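Local structure of alpha-1,4-endofucoidanase (6DLH) at residues L51-F56 with V385-E390; S92-A97 with N118-R123; G436-H441 with S483-V488; L460-T465 with Y494-M499; L658-D663 with D689-K694. The protein hydrolyses internal alpha-1,4-fucosidic bonds of fucoidan as a retaining family 107 glycoside hydrolase, this piece joining a catalytic domain to calcium-binding, probable immunoglobulin-like domains. All coordinates share one frame; numbering follows the deposited sequence.

Contact 1. Residues L51-F56 with V385-E390; sequences LPERTF and VRTNLE
A single beta bridge between Glu53 and Asn388 joins two irregular loops and aligns Pro52 with Thr387 beside it. Its two backbone bonds flank Asn388: Glu53 N gives to Thr387 O at 2.8 Å, and Leu389 N gives to Glu53 O at 3.2 Å. Both donors stand well above the plane of the carbonyl they meet. Leu389 lays CD2 against Pro52 CB, 4.0 Å apart. The Glu53 chain, extended beyond CG, brings OE2 to Thr387 OG1, but this hydrogen bond is weak, and Asn352 is the stronger partner of that carboxylate. The loops leave the C-terminal ends of strands 46-49 and 377-379, neighbours in the parallel sheet, the end at which (beta/alpha)-barrel glycosidases generally carry their active sites, though no site residue is identified in this contact; the bound calcium ions lie elsewhere. Arg54 supplies the charged grip. A bend at its third torsion (chi3 69°) turns NE toward Glu390 OE1, a salt bridge of 2.9 Å. The carboxylate oxygen lies close to the guanidinium plane, yet NE approaches it from above the carboxylate plane, the two flat groups being turned 58° apart. Phe56 places CE2 over one guanidinium face, offset toward the rim, while Glu390 OE2 is also bound by Asn59. A methionine in place of Arg54 would probably leave Glu390 OE1 without its charged mate and the carboxylate freer to turn. Asn388 OD1 touches Arg54 CD at 3.3 Å and accepts from Glu390 N at 2.8 Å, an Asx turn that holds Glu390 beside the arginine.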
# COMPACT_ATOMS: atom_id res chain seq x y z
N LEU A 51 -1.28 4.18 -4.48
CA LEU A 51 -1.11 2.84 -5.03
C LEU A 51 0.37 2.58 -5.30
O LEU A 51 0.93 3.01 -6.32
CB LEU A 51 -1.98 2.70 -6.29
CG LEU A 51 -1.91 1.37 -7.04
CD1 LEU A 51 -2.28 0.20 -6.13
CD2 LEU A 51 -2.81 1.38 -8.27
N PRO A 52 1.07 1.89 -4.37
CA PRO A 52 2.42 1.39 -4.65
C PRO A 52 2.36 0.20 -5.60
O PRO A 52 1.31 -0.44 -5.74
CB PRO A 52 2.96 0.95 -3.28
CG PRO A 52 1.97 1.52 -2.28
CD PRO A 52 0.64 1.62 -3.00
N GLU A 53 3.49 -0.08 -6.24
CA GLU A 53 3.56 -1.15 -7.22
C GLU A 53 4.60 -2.19 -6.81
O GLU A 53 5.49 -1.91 -6.01
CB GLU A 53 3.86 -0.58 -8.60
CG GLU A 53 2.72 0.25 -9.17
CD GLU A 53 2.98 0.83 -10.54
OE1 GLU A 53 3.77 0.21 -11.30
OE2 GLU A 53 2.41 1.89 -10.86
N ARG A 54 4.46 -3.39 -7.40
CA ARG A 54 5.35 -4.53 -7.21
C ARG A 54 5.41 -4.87 -5.72
O ARG A 54 6.43 -4.64 -5.09
CB ARG A 54 6.70 -4.27 -7.88
CG ARG A 54 6.58 -3.77 -9.31
CD ARG A 54 7.85 -3.69 -10.14
NE ARG A 54 8.40 -5.01 -10.47
CZ ARG A 54 7.92 -5.83 -11.40
NH1 ARG A 54 6.92 -5.47 -12.18
NH2 ARG A 54 8.46 -7.03 -11.55
N THR A 55 4.30 -5.37 -5.18
CA THR A 55 4.12 -5.44 -3.74
C THR A 55 4.51 -6.81 -3.18
O THR A 55 4.51 -6.99 -1.97
CB THR A 55 2.66 -5.18 -3.35
OG1 THR A 55 1.88 -6.24 -3.91
CG2 THR A 55 2.14 -3.84 -3.83
N PHE A 56 4.83 -7.75 -4.08
CA PHE A 56 4.98 -9.16 -3.77
C PHE A 56 6.31 -9.44 -3.06
O PHE A 56 7.21 -8.61 -3.08
CB PHE A 56 4.93 -9.97 -5.07
CG PHE A 56 5.73 -9.34 -6.19
CD1 PHE A 56 7.12 -9.31 -6.15
CD2 PHE A 56 5.09 -8.76 -7.27
CE1 PHE A 56 7.85 -8.72 -7.17
CE2 PHE A 56 5.82 -8.17 -8.30
CZ PHE A 56 7.20 -8.15 -8.25
N VAL A 385 5.27 10.13 -6.98
CA VAL A 385 6.51 10.39 -7.72
C VAL A 385 7.11 9.10 -8.29
O VAL A 385 7.50 9.08 -9.45
CB VAL A 385 7.51 11.18 -6.86
CG1 VAL A 385 8.94 11.13 -7.41
CG2 VAL A 385 7.05 12.62 -6.66
N ARG A 386 7.20 8.04 -7.48
CA ARG A 386 7.78 6.78 -7.93
C ARG A 386 7.14 5.63 -7.14
O ARG A 386 7.34 5.49 -5.93
CB ARG A 386 9.30 6.81 -7.78
CG ARG A 386 10.04 5.75 -8.59
CD ARG A 386 11.53 5.67 -8.29
NE ARG A 386 12.24 6.91 -8.53
CZ ARG A 386 12.84 7.64 -7.60
NH1 ARG A 386 13.06 7.15 -6.39
NH2 ARG A 386 13.20 8.88 -7.87
N THR A 387 6.38 4.79 -7.85
CA THR A 387 5.50 3.85 -7.18
C THR A 387 6.15 2.47 -7.03
O THR A 387 5.71 1.69 -6.19
CB THR A 387 4.15 3.76 -7.90
OG1 THR A 387 4.43 3.44 -9.26
CG2 THR A 387 3.35 5.04 -7.79
N ASN A 388 7.17 2.18 -7.84
CA ASN A 388 7.82 0.87 -7.86
C ASN A 388 8.62 0.66 -6.57
O ASN A 388 9.64 1.32 -6.37
CB ASN A 388 8.73 0.74 -9.08
CG ASN A 388 9.45 -0.59 -9.20
OD1 ASN A 388 9.40 -1.43 -8.30
ND2 ASN A 388 10.12 -0.80 -10.32
N LEU A 389 8.18 -0.27 -5.72
CA LEU A 389 8.79 -0.52 -4.42
C LEU A 389 10.21 -1.08 -4.55
O LEU A 389 10.96 -1.06 -3.58
CB LEU A 389 7.92 -1.47 -3.60
CG LEU A 389 6.55 -0.93 -3.16
CD1 LEU A 389 5.71 -2.04 -2.53
CD2 LEU A 389 6.70 0.23 -2.19
N GLU A 390 10.58 -1.57 -5.74
CA GLU A 390 11.90 -2.16 -5.95
C GLU A 390 12.89 -1.10 -6.45
O GLU A 390 14.06 -1.42 -6.68
CB GLU A 390 11.84 -3.31 -6.96
CG GLU A 390 10.94 -4.46 -6.55
CD GLU A 390 10.71 -5.53 -7.62
OE1 GLU A 390 10.81 -5.20 -8.82
OE2 GLU A 390 10.43 -6.69 -7.24
O HOH W 1 6.38 2.32 -11.75

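Contact 2. Residues S92-A97 with N118-R123; sequences SPTHVA and NLVAPR
His95 and Val120 tie together two loops of the parallel-sheet domain, one running from strand 80-84 to helix 100-104 and the other from that helix to helix 129-139. One hydrogen bond spans them: His95 N gives to Val120 O at 2.7 Å and is nearly straight, with 169° at the hydrogen. The backbones run closest beside this bond, the CA atoms of Thr94 and Val120 being 4.4 Å apart. Val120 CB lies 3.6 Å from Pro93 O, and CG1, set anti to the carbonyl carbon (chi1 -75°), meets Thr94 CG2 at 3.9 Å, the two side chains crossing at about a right angle. Ile102 of helix 100-104 touches His95, Val120 and Ala121 in turn. The imidazole is fixed at both nitrogens. ND1 gives to Pro93 O at 2.6 Å, with the oxygen only 3° out of the ring plane, and NE2 is hydrogen-bonded to Tyr204 OH. A phenylalanine in place of His95 would probably leave Pro93 O and Tyr204 OH without their ring partners and the aromatic group freer to rotate. The other end, although buried too, is joined by van der Waals contact alone, and the CA atoms of Ala97 and Pro122 stand 6.0 Å apart. Of the two segments, the partly exposed Arg123 lies nearest solvent, making no contact with segment 92-97 and forming a salt bridge with Glu61. At this slacker end the Pro122 ring lies against the Val96-Ala97 peptide, CG 3.6 Å from Val96 O and CD 3.6 Å from Ala97 N.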
# COMPACT_ATOMS: atom_id res chain seq x y z
N SER A 92 -2.93 -8.98 -10.18
CA SER A 92 -4.14 -9.20 -9.40
C SER A 92 -3.95 -10.21 -8.27
O SER A 92 -4.69 -10.16 -7.29
CB SER A 92 -5.32 -9.56 -10.27
OG SER A 92 -5.12 -10.81 -10.90
N PRO A 93 -3.03 -11.21 -8.35
CA PRO A 93 -2.73 -12.08 -7.21
C PRO A 93 -2.06 -11.42 -6.01
O PRO A 93 -2.27 -11.84 -4.87
CB PRO A 93 -1.80 -13.16 -7.79
CG PRO A 93 -2.05 -13.10 -9.29
CD PRO A 93 -2.30 -11.63 -9.56
N THR A 94 -1.25 -10.38 -6.27
CA THR A 94 -0.46 -9.75 -5.22
C THR A 94 -1.36 -8.93 -4.30
O THR A 94 -1.98 -7.96 -4.74
CB THR A 94 0.69 -8.94 -5.82
OG1 THR A 94 0.13 -7.79 -6.47
CG2 THR A 94 1.52 -9.75 -6.79
N HIS A 95 -1.42 -9.33 -3.02
CA HIS A 95 -2.20 -8.67 -1.99
C HIS A 95 -1.27 -7.88 -1.07
O HIS A 95 -0.08 -8.18 -1.00
CB HIS A 95 -2.99 -9.70 -1.16
CG HIS A 95 -4.11 -10.35 -1.89
ND1 HIS A 95 -3.92 -11.09 -3.05
CD2 HIS A 95 -5.44 -10.39 -1.63
CE1 HIS A 95 -5.08 -11.53 -3.48
NE2 HIS A 95 -6.03 -11.12 -2.62
N VAL A 96 -1.84 -6.90 -0.36
CA VAL A 96 -1.07 -6.03 0.53
C VAL A 96 -1.48 -6.28 1.98
O VAL A 96 -1.04 -5.56 2.87
CB VAL A 96 -1.21 -4.55 0.15
CG1 VAL A 96 -0.73 -4.27 -1.27
CG2 VAL A 96 -2.62 -4.01 0.35
N ALA A 97 -2.35 -7.27 2.21
CA ALA A 97 -2.81 -7.61 3.55
C ALA A 97 -2.63 -9.11 3.77
O ALA A 97 -2.81 -9.89 2.84
CB ALA A 97 -4.24 -7.19 3.73
N ASN A 118 6.91 -16.45 -5.13
CA ASN A 118 5.58 -17.01 -4.95
C ASN A 118 4.93 -16.50 -3.66
O ASN A 118 3.96 -17.09 -3.20
CB ASN A 118 5.57 -18.54 -4.99
CG ASN A 118 5.61 -19.10 -6.40
OD1 ASN A 118 4.71 -18.86 -7.20
ND2 ASN A 118 6.65 -19.86 -6.71
N LEU A 119 5.46 -15.41 -3.09
CA LEU A 119 4.81 -14.80 -1.93
C LEU A 119 4.03 -13.56 -2.38
O LEU A 119 4.62 -12.59 -2.84
CB LEU A 119 5.85 -14.47 -0.86
CG LEU A 119 5.31 -13.79 0.40
CD1 LEU A 119 4.34 -14.69 1.16
CD2 LEU A 119 6.44 -13.31 1.31
N VAL A 120 2.70 -13.63 -2.26
CA VAL A 120 1.83 -12.62 -2.84
C VAL A 120 0.96 -12.01 -1.75
O VAL A 120 -0.10 -11.46 -2.04
CB VAL A 120 1.00 -13.14 -4.03
CG1 VAL A 120 1.83 -13.31 -5.29
CG2 VAL A 120 0.22 -14.41 -3.71
N ALA A 121 1.41 -12.13 -0.50
CA ALA A 121 0.89 -11.34 0.59
C ALA A 121 2.04 -10.95 1.51
O ALA A 121 3.15 -11.48 1.38
CB ALA A 121 -0.20 -12.09 1.33
N PRO A 122 1.85 -9.98 2.44
CA PRO A 122 2.81 -9.77 3.52
C PRO A 122 2.67 -10.90 4.54
O PRO A 122 1.55 -11.28 4.90
CB PRO A 122 2.34 -8.43 4.12
CG PRO A 122 0.85 -8.41 3.85
CD PRO A 122 0.71 -9.05 2.49
N ARG A 123 3.81 -11.42 5.01
CA ARG A 123 3.84 -12.50 5.99
C ARG A 123 3.15 -12.05 7.27
O ARG A 123 3.47 -11.00 7.82
CB ARG A 123 5.28 -12.94 6.27
CG ARG A 123 6.03 -13.52 5.08
CD ARG A 123 7.52 -13.61 5.34
NE ARG A 123 8.25 -12.41 4.97
CZ ARG A 123 9.36 -12.38 4.23
NH1 ARG A 123 9.92 -13.51 3.82
NH2 ARG A 123 9.93 -11.23 3.92

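Contact 3. Residues G436-H441 with S483-V488; sequences GQPYSH and SGTPPV
Tyr439 and Gly484 form an antiparallel hydrogen-bonded pair where strand 439-444 runs beside strand 479-484 in a putative immunoglobulin-like domain. The two backbone bonds of the pair are unequal. Tyr439 N gives to Gly484 O at 2.7 Å, nearly straight at 170°, whereas Gly484 N gives to Tyr439 O at 3.2 Å and is more bent. Pairing continues to Ser440 and Ser483, a non-hydrogen-bonded pair with CA atoms 4.4 Å apart. A third backbone bond closes the far end: Gly436 N reaches Pro486 O at 3.0 Å, approaching from above the carbonyl plane with only 138° at the hydrogen. C-H...O contacts fill in round the strand pair. Ser483 CA comes within 3.1 Å of Tyr439 O, and Pro438 CA lies 3.6 Å from Gly484 O. Side-chain contacts are mostly carbon against oxygen, with one apolar pair. Pro486 sets CD 3.1 Å from Gln437 O and 4.3 Å from Tyr439 CB, while Pro438 and Thr485 lie alongside each other, pointing the same way. With CG anti to the backbone N (chi1 -168°), Tyr439 carries its ring away from the partner strand, and its hydroxyl is hydrogen-bonded to Pro431 O. Gly436 has backbone angles that call for glycine, and a beta carbon there would also crowd Val488 CG2. Gln437, pointing away from segment 483-488, touches Glu562, a calcium ligand in the following putative immunoglobulin-like domain. Pro486 has no N-H to give Gln437 O and meets it with CD instead, consistent with regular pairing stopping on this side, where Thr485 CG2 also rests against the carbonyls of Gln437 and Gly436.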
# COMPACT_ATOMS: atom_id res chain seq x y z
N GLY A 436 -6.56 9.16 34.58
CA GLY A 436 -5.56 9.73 35.47
C GLY A 436 -4.62 10.71 34.77
O GLY A 436 -3.90 11.45 35.43
N GLN A 437 -4.62 10.71 33.43
CA GLN A 437 -3.66 11.50 32.67
C GLN A 437 -4.32 12.78 32.16
O GLN A 437 -5.48 12.77 31.76
CB GLN A 437 -3.05 10.69 31.53
CG GLN A 437 -2.19 9.53 32.01
CD GLN A 437 -1.08 9.97 32.92
OE1 GLN A 437 -0.27 10.83 32.57
NE2 GLN A 437 -1.02 9.38 34.10
N PRO A 438 -3.59 13.92 32.12
CA PRO A 438 -4.12 15.17 31.55
C PRO A 438 -4.48 15.00 30.07
O PRO A 438 -3.73 14.38 29.31
CB PRO A 438 -2.96 16.17 31.71
CG PRO A 438 -2.10 15.58 32.81
CD PRO A 438 -2.21 14.08 32.63
N TYR A 439 -5.64 15.55 29.70
CA TYR A 439 -6.15 15.51 28.33
C TYR A 439 -6.02 16.90 27.71
O TYR A 439 -6.31 17.89 28.38
CB TYR A 439 -7.61 15.04 28.34
CG TYR A 439 -8.17 14.68 26.99
CD1 TYR A 439 -8.06 13.38 26.50
CD2 TYR A 439 -8.80 15.62 26.20
CE1 TYR A 439 -8.57 13.04 25.26
CE2 TYR A 439 -9.31 15.29 24.95
CZ TYR A 439 -9.20 14.00 24.48
OH TYR A 439 -9.69 13.66 23.25
N SER A 440 -5.58 16.96 26.44
CA SER A 440 -5.45 18.22 25.73
C SER A 440 -5.43 18.03 24.22
O SER A 440 -4.53 17.38 23.68
CB SER A 440 -4.23 18.96 26.19
OG SER A 440 -4.38 20.35 25.97
N HIS A 441 -6.41 18.64 23.52
CA HIS A 441 -6.46 18.62 22.07
C HIS A 441 -6.97 19.95 21.52
O HIS A 441 -7.99 20.47 21.97
CB HIS A 441 -7.31 17.45 21.54
CG HIS A 441 -7.32 17.35 20.05
ND1 HIS A 441 -6.30 16.75 19.34
CD2 HIS A 441 -8.22 17.78 19.13
CE1 HIS A 441 -6.57 16.82 18.05
NE2 HIS A 441 -7.73 17.45 17.90
N SER A 483 -9.70 20.23 27.11
CA SER A 483 -8.74 19.84 28.12
C SER A 483 -9.41 19.56 29.46
O SER A 483 -10.55 19.95 29.70
CB SER A 483 -7.60 20.85 28.24
OG SER A 483 -8.04 22.06 28.83
N GLY A 484 -8.64 18.89 30.32
CA GLY A 484 -9.04 18.44 31.64
C GLY A 484 -8.21 17.23 32.05
O GLY A 484 -7.29 16.84 31.33
N THR A 485 -8.54 16.65 33.21
CA THR A 485 -7.93 15.39 33.62
C THR A 485 -9.03 14.41 34.00
O THR A 485 -9.75 14.64 34.97
CB THR A 485 -6.92 15.59 34.75
OG1 THR A 485 -5.91 16.48 34.28
CG2 THR A 485 -6.28 14.30 35.20
N PRO A 486 -9.21 13.30 33.24
CA PRO A 486 -10.12 12.24 33.66
C PRO A 486 -9.57 11.64 34.95
O PRO A 486 -8.35 11.51 35.09
CB PRO A 486 -10.04 11.22 32.51
CG PRO A 486 -8.71 11.51 31.85
CD PRO A 486 -8.54 13.01 31.97
N PRO A 487 -10.43 11.29 35.93
CA PRO A 487 -10.00 10.51 37.10
C PRO A 487 -9.57 9.11 36.67
O PRO A 487 -9.89 8.67 35.57
CB PRO A 487 -11.25 10.44 37.99
CG PRO A 487 -12.41 10.68 37.03
CD PRO A 487 -11.86 11.64 35.99
N VAL A 488 -8.85 8.42 37.57
CA VAL A 488 -8.34 7.07 37.36
C VAL A 488 -9.51 6.11 37.14
O VAL A 488 -9.37 5.09 36.46
CB VAL A 488 -7.44 6.61 38.53
CG1 VAL A 488 -6.82 5.24 38.28
CG2 VAL A 488 -6.36 7.63 38.87

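Contact 4. Residues L460-T465 with Y494-M499; sequences LTASGT and YTFELM
Met499 lies over Thr461, the Ala462 carbonyl and Ser463 of the neighbouring strand. Bent at its last torsion (chi3 -60°), it brings CE to 3.5 Å from Thr461 CG2 and 3.1 Å from Ala462 O, while SD sits 3.4 Å from Ser463 OG. On the other face Ala462 points its methyl at Leu498 CD2, 3.9 Å away, and also touches Phe496 CD2. Leu460 follows, CD1 against Leu498 CB at 4.2 Å, and both leucines pack on Leu443 and Trp423. These alternating faces belong to strands 459-464 and 494-502 of a putative immunoglobulin-like domain; their short segments run antiparallel at 155°. Two hydrogen-bonded pairs fix the register, Thr461 with Met499 and Ser463 with Glu497, and Met499 N to Thr461 O, at 2.6 Å, is the shortest of the four backbone bonds between the strands. Glu497 bends away at its second torsion, and its OE2 accepts a hydrogen bond from Asn508 ND2 on strand 505-513. Past Gly464 direct pairing gives way to water: one molecule joins Thr465 O to Thr495 N, another joins Thr465 N to Thr495 O. Tyr494 turns its ring edge to Thr465 O, with CD2 3.3 Å away.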
# COMPACT_ATOMS: atom_id res chain seq x y z
N LEU A 460 -17.00 28.26 19.35
CA LEU A 460 -17.13 26.81 19.36
C LEU A 460 -17.64 26.39 20.74
O LEU A 460 -17.08 26.81 21.76
CB LEU A 460 -15.79 26.13 19.06
CG LEU A 460 -15.78 24.61 19.25
CD1 LEU A 460 -16.44 23.90 18.07
CD2 LEU A 460 -14.37 24.08 19.47
N THR A 461 -18.68 25.56 20.74
CA THR A 461 -19.24 25.01 21.97
C THR A 461 -19.82 23.64 21.67
O THR A 461 -19.76 23.17 20.53
CB THR A 461 -20.21 26.01 22.63
OG1 THR A 461 -20.63 25.44 23.88
CG2 THR A 461 -21.39 26.39 21.76
N ALA A 462 -20.36 22.98 22.70
CA ALA A 462 -20.83 21.61 22.57
C ALA A 462 -22.27 21.51 23.07
O ALA A 462 -22.78 22.44 23.70
CB ALA A 462 -19.92 20.68 23.34
N SER A 463 -22.91 20.38 22.75
CA SER A 463 -24.20 20.00 23.30
C SER A 463 -24.33 18.48 23.30
O SER A 463 -23.83 17.81 22.39
CB SER A 463 -25.35 20.66 22.57
OG SER A 463 -25.36 20.31 21.19
N GLY A 464 -24.98 17.95 24.34
CA GLY A 464 -25.02 16.51 24.59
C GLY A 464 -24.36 16.17 25.92
O GLY A 464 -24.38 16.97 26.85
N THR A 465 -23.75 14.97 25.99
CA THR A 465 -23.25 14.39 27.23
C THR A 465 -21.72 14.37 27.23
O THR A 465 -21.11 13.47 26.66
CB THR A 465 -23.87 13.01 27.48
OG1 THR A 465 -25.29 13.19 27.54
CG2 THR A 465 -23.38 12.35 28.75
N TYR A 494 -17.68 8.51 25.27
CA TYR A 494 -18.54 9.67 25.11
C TYR A 494 -18.89 9.86 23.63
O TYR A 494 -18.11 9.53 22.75
CB TYR A 494 -17.92 10.93 25.71
CG TYR A 494 -17.81 10.95 27.22
CD1 TYR A 494 -16.75 10.34 27.86
CD2 TYR A 494 -18.76 11.60 28.00
CE1 TYR A 494 -16.63 10.36 29.24
CE2 TYR A 494 -18.66 11.63 29.38
CZ TYR A 494 -17.59 11.01 30.00
OH TYR A 494 -17.45 11.01 31.36
N THR A 495 -20.10 10.40 23.40
CA THR A 495 -20.56 10.81 22.09
C THR A 495 -21.32 12.12 22.25
O THR A 495 -22.33 12.17 22.95
CB THR A 495 -21.44 9.73 21.43
OG1 THR A 495 -20.70 8.51 21.39
CG2 THR A 495 -21.89 10.11 20.04
N PHE A 496 -20.83 13.17 21.59
CA PHE A 496 -21.49 14.47 21.66
C PHE A 496 -21.21 15.28 20.40
O PHE A 496 -20.40 14.90 19.56
CB PHE A 496 -21.07 15.20 22.94
CG PHE A 496 -19.57 15.33 23.11
CD1 PHE A 496 -18.81 14.25 23.54
CD2 PHE A 496 -18.93 16.52 22.82
CE1 PHE A 496 -17.44 14.38 23.69
CE2 PHE A 496 -17.56 16.65 22.98
CZ PHE A 496 -16.81 15.57 23.41
N GLU A 497 -21.90 16.42 20.30
CA GLU A 497 -21.82 17.31 19.16
C GLU A 497 -20.89 18.46 19.51
O GLU A 497 -21.00 19.03 20.59
CB GLU A 497 -23.21 17.86 18.85
CG GLU A 497 -24.26 16.80 18.57
CD GLU A 497 -24.15 16.14 17.20
OE1 GLU A 497 -23.75 14.97 17.15
OE2 GLU A 497 -24.47 16.81 16.20
N LEU A 498 -19.98 18.79 18.58
CA LEU A 498 -19.31 20.08 18.62
C LEU A 498 -20.03 21.03 17.67
O LEU A 498 -20.50 20.61 16.62
CB LEU A 498 -17.83 19.91 18.24
CG LEU A 498 -16.96 19.24 19.31
CD1 LEU A 498 -15.50 19.24 18.88
CD2 LEU A 498 -17.12 19.92 20.66
N MET A 499 -20.10 22.31 18.05
CA MET A 499 -20.87 23.27 17.27
C MET A 499 -20.02 24.49 16.93
O MET A 499 -19.65 25.29 17.81
CB MET A 499 -22.12 23.70 18.04
CG MET A 499 -23.05 22.54 18.36
SD MET A 499 -24.36 23.10 19.47
CE MET A 499 -23.41 23.65 20.88
O HOH W 2 -21.85 11.11 25.89
O HOH W 3 -24.52 13.53 23.89

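Contact 5. Residues L658-D663 with D689-K694; sequences LQLGTD and DANSWK
Leu660 N and Asn691 O are joined by a nearly straight hydrogen bond of 2.7 Å, although both lie beyond the regular strands and the oxygen belongs to a tight turn. The turn is type I, from Asp689 to Ser692, and links strands 684-689 and 692-697. Asp689 OD1 holds it from within by two bonds arriving on opposite faces of the carboxylate plane: Asn691 N at 3.0 Å, which makes an Asx turn, and Ser692 OG at 2.6 Å. Segment 658-663 has its own internal clasp. Gln659 N gives to the anti lone pair of Asp663 OD2 at 2.7 Å, and Gln659 O accepts from both Thr662 N and Asp663 N, bending the chain back through Gly661. On the strand side of these turns, Leu658 and Trp693 form an antiparallel hydrogen-bonded pair, Leu658 N giving to Trp693 O at 2.7 Å and Trp693 N returning a bond to Leu658 O in the carbonyl plane. Side-chain contact is modest. Leu660, its CG anti to the backbone N (chi1 176°), sends CD2 to 3.3 Å from Asn691 OD1, the two side chains slanting across each other. Gln659 bends at chi2 (89°) and lays NE2 near Ser692 CB, 4.0 Å away, on the face of the sheet that lacks Trp693. Strand 692-697 lies in the middle of a three-stranded antiparallel sheet, between 654-659 and 684-689. Such a small antiparallel sheet with a tight hairpin fits this putative immunoglobulin-like domain, whose calcium ligand Asp666 has its side chain about 5 Å from that of Leu660.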
# COMPACT_ATOMS: atom_id res chain seq x y z
N LEU A 658 32.62 -9.69 -12.26
CA LEU A 658 32.77 -10.60 -11.13
C LEU A 658 32.35 -9.88 -9.86
O LEU A 658 32.73 -8.72 -9.65
CB LEU A 658 34.23 -11.06 -11.05
CG LEU A 658 34.76 -11.90 -12.22
CD1 LEU A 658 36.22 -12.27 -12.00
CD2 LEU A 658 33.91 -13.15 -12.44
N GLN A 659 31.58 -10.58 -9.02
CA GLN A 659 30.87 -9.97 -7.91
C GLN A 659 31.22 -10.68 -6.61
O GLN A 659 31.06 -11.90 -6.49
CB GLN A 659 29.36 -10.06 -8.17
CG GLN A 659 28.52 -9.20 -7.25
CD GLN A 659 28.31 -7.81 -7.80
OE1 GLN A 659 27.94 -7.63 -8.96
NE2 GLN A 659 28.55 -6.81 -6.97
N LEU A 660 31.70 -9.91 -5.62
CA LEU A 660 31.90 -10.40 -4.27
C LEU A 660 30.56 -10.91 -3.76
O LEU A 660 29.58 -10.18 -3.73
CB LEU A 660 32.43 -9.27 -3.38
CG LEU A 660 32.61 -9.59 -1.90
CD1 LEU A 660 33.77 -10.56 -1.68
CD2 LEU A 660 32.83 -8.32 -1.08
N GLY A 661 30.53 -12.20 -3.39
CA GLY A 661 29.33 -12.80 -2.84
C GLY A 661 28.65 -13.71 -3.85
O GLY A 661 27.82 -14.53 -3.48
N THR A 662 29.02 -13.55 -5.13
CA THR A 662 28.49 -14.38 -6.20
C THR A 662 29.60 -15.26 -6.77
O THR A 662 29.42 -16.47 -6.93
CB THR A 662 27.78 -13.53 -7.27
OG1 THR A 662 26.90 -12.60 -6.63
CG2 THR A 662 27.02 -14.35 -8.29
N ASP A 663 30.76 -14.64 -7.05
CA ASP A 663 31.82 -15.32 -7.78
C ASP A 663 32.98 -15.68 -6.85
O ASP A 663 33.70 -16.65 -7.11
CB ASP A 663 32.27 -14.49 -8.99
CG ASP A 663 31.13 -14.16 -9.95
OD1 ASP A 663 30.60 -15.10 -10.56
OD2 ASP A 663 30.79 -12.96 -10.06
N ASP A 689 34.25 -1.43 -8.47
CA ASP A 689 34.08 -0.86 -7.14
C ASP A 689 34.54 -1.88 -6.10
O ASP A 689 35.03 -2.95 -6.45
CB ASP A 689 32.64 -0.37 -6.91
CG ASP A 689 31.57 -1.46 -6.98
OD1 ASP A 689 31.91 -2.65 -6.76
OD2 ASP A 689 30.41 -1.11 -7.25
N ALA A 690 34.32 -1.53 -4.82
CA ALA A 690 34.74 -2.32 -3.68
C ALA A 690 34.36 -3.79 -3.83
O ALA A 690 35.06 -4.66 -3.32
CB ALA A 690 34.16 -1.73 -2.41
N ASN A 691 33.27 -4.07 -4.56
CA ASN A 691 32.60 -5.36 -4.49
C ASN A 691 32.65 -6.10 -5.83
O ASN A 691 32.22 -7.26 -5.90
CB ASN A 691 31.15 -5.21 -4.04
CG ASN A 691 31.00 -4.70 -2.62
OD1 ASN A 691 31.29 -5.41 -1.66
ND2 ASN A 691 30.53 -3.47 -2.48
N SER A 692 33.17 -5.45 -6.88
CA SER A 692 33.06 -5.98 -8.23
C SER A 692 34.29 -5.66 -9.08
O SER A 692 34.87 -4.58 -8.96
CB SER A 692 31.79 -5.49 -8.89
OG SER A 692 31.76 -4.07 -8.93
N TRP A 693 34.64 -6.61 -9.96
CA TRP A 693 35.75 -6.49 -10.90
C TRP A 693 35.25 -6.81 -12.31
O TRP A 693 34.55 -7.80 -12.50
CB TRP A 693 36.91 -7.42 -10.50
CG TRP A 693 37.57 -7.05 -9.20
CD1 TRP A 693 37.03 -7.15 -7.95
CD2 TRP A 693 38.90 -6.54 -9.02
NE1 TRP A 693 37.92 -6.72 -7.00
CE2 TRP A 693 39.08 -6.34 -7.63
CE3 TRP A 693 39.96 -6.23 -9.88
CZ2 TRP A 693 40.27 -5.84 -7.09
CZ3 TRP A 693 41.13 -5.73 -9.35
CH2 TRP A 693 41.28 -5.54 -7.97
N LYS A 694 35.59 -5.95 -13.28
CA LYS A 694 35.08 -6.12 -14.64
C LYS A 694 36.14 -6.74 -15.56
O LYS A 694 37.25 -6.23 -15.69
CB LYS A 694 34.55 -4.80 -15.21
CG LYS A 694 33.93 -4.90 -16.60
CD LYS A 694 33.26 -3.63 -17.10
CE LYS A 694 34.23 -2.59 -17.62
NZ LYS A 694 33.54 -1.32 -17.92

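How the contacts relate
Contacts 1 and 2 belong to the parallel-sheet domain, with centres 13 Å apart, and touch directly: Phe56 CB meets Leu119 O at 3.5 Å and Thr55 CG2 meets Val96 CG1 at 3.9 Å. Both segments of contact 2 fall between those of contact 1 along the chain. Contacts 3 and 4 share one putative immunoglobulin-like domain; their segments alternate in sequence, their centres lie 17 Å apart and their nearest atoms about 7 Å. Contact 5 lies in another such domain, its centre 67 Å from that of contact 4 but only 28 Å from that of contact 1. Calcium sites lie near contacts 3 and 5, about 7 Å from the Gln437 side chain and about 10 Å from that of Leu660.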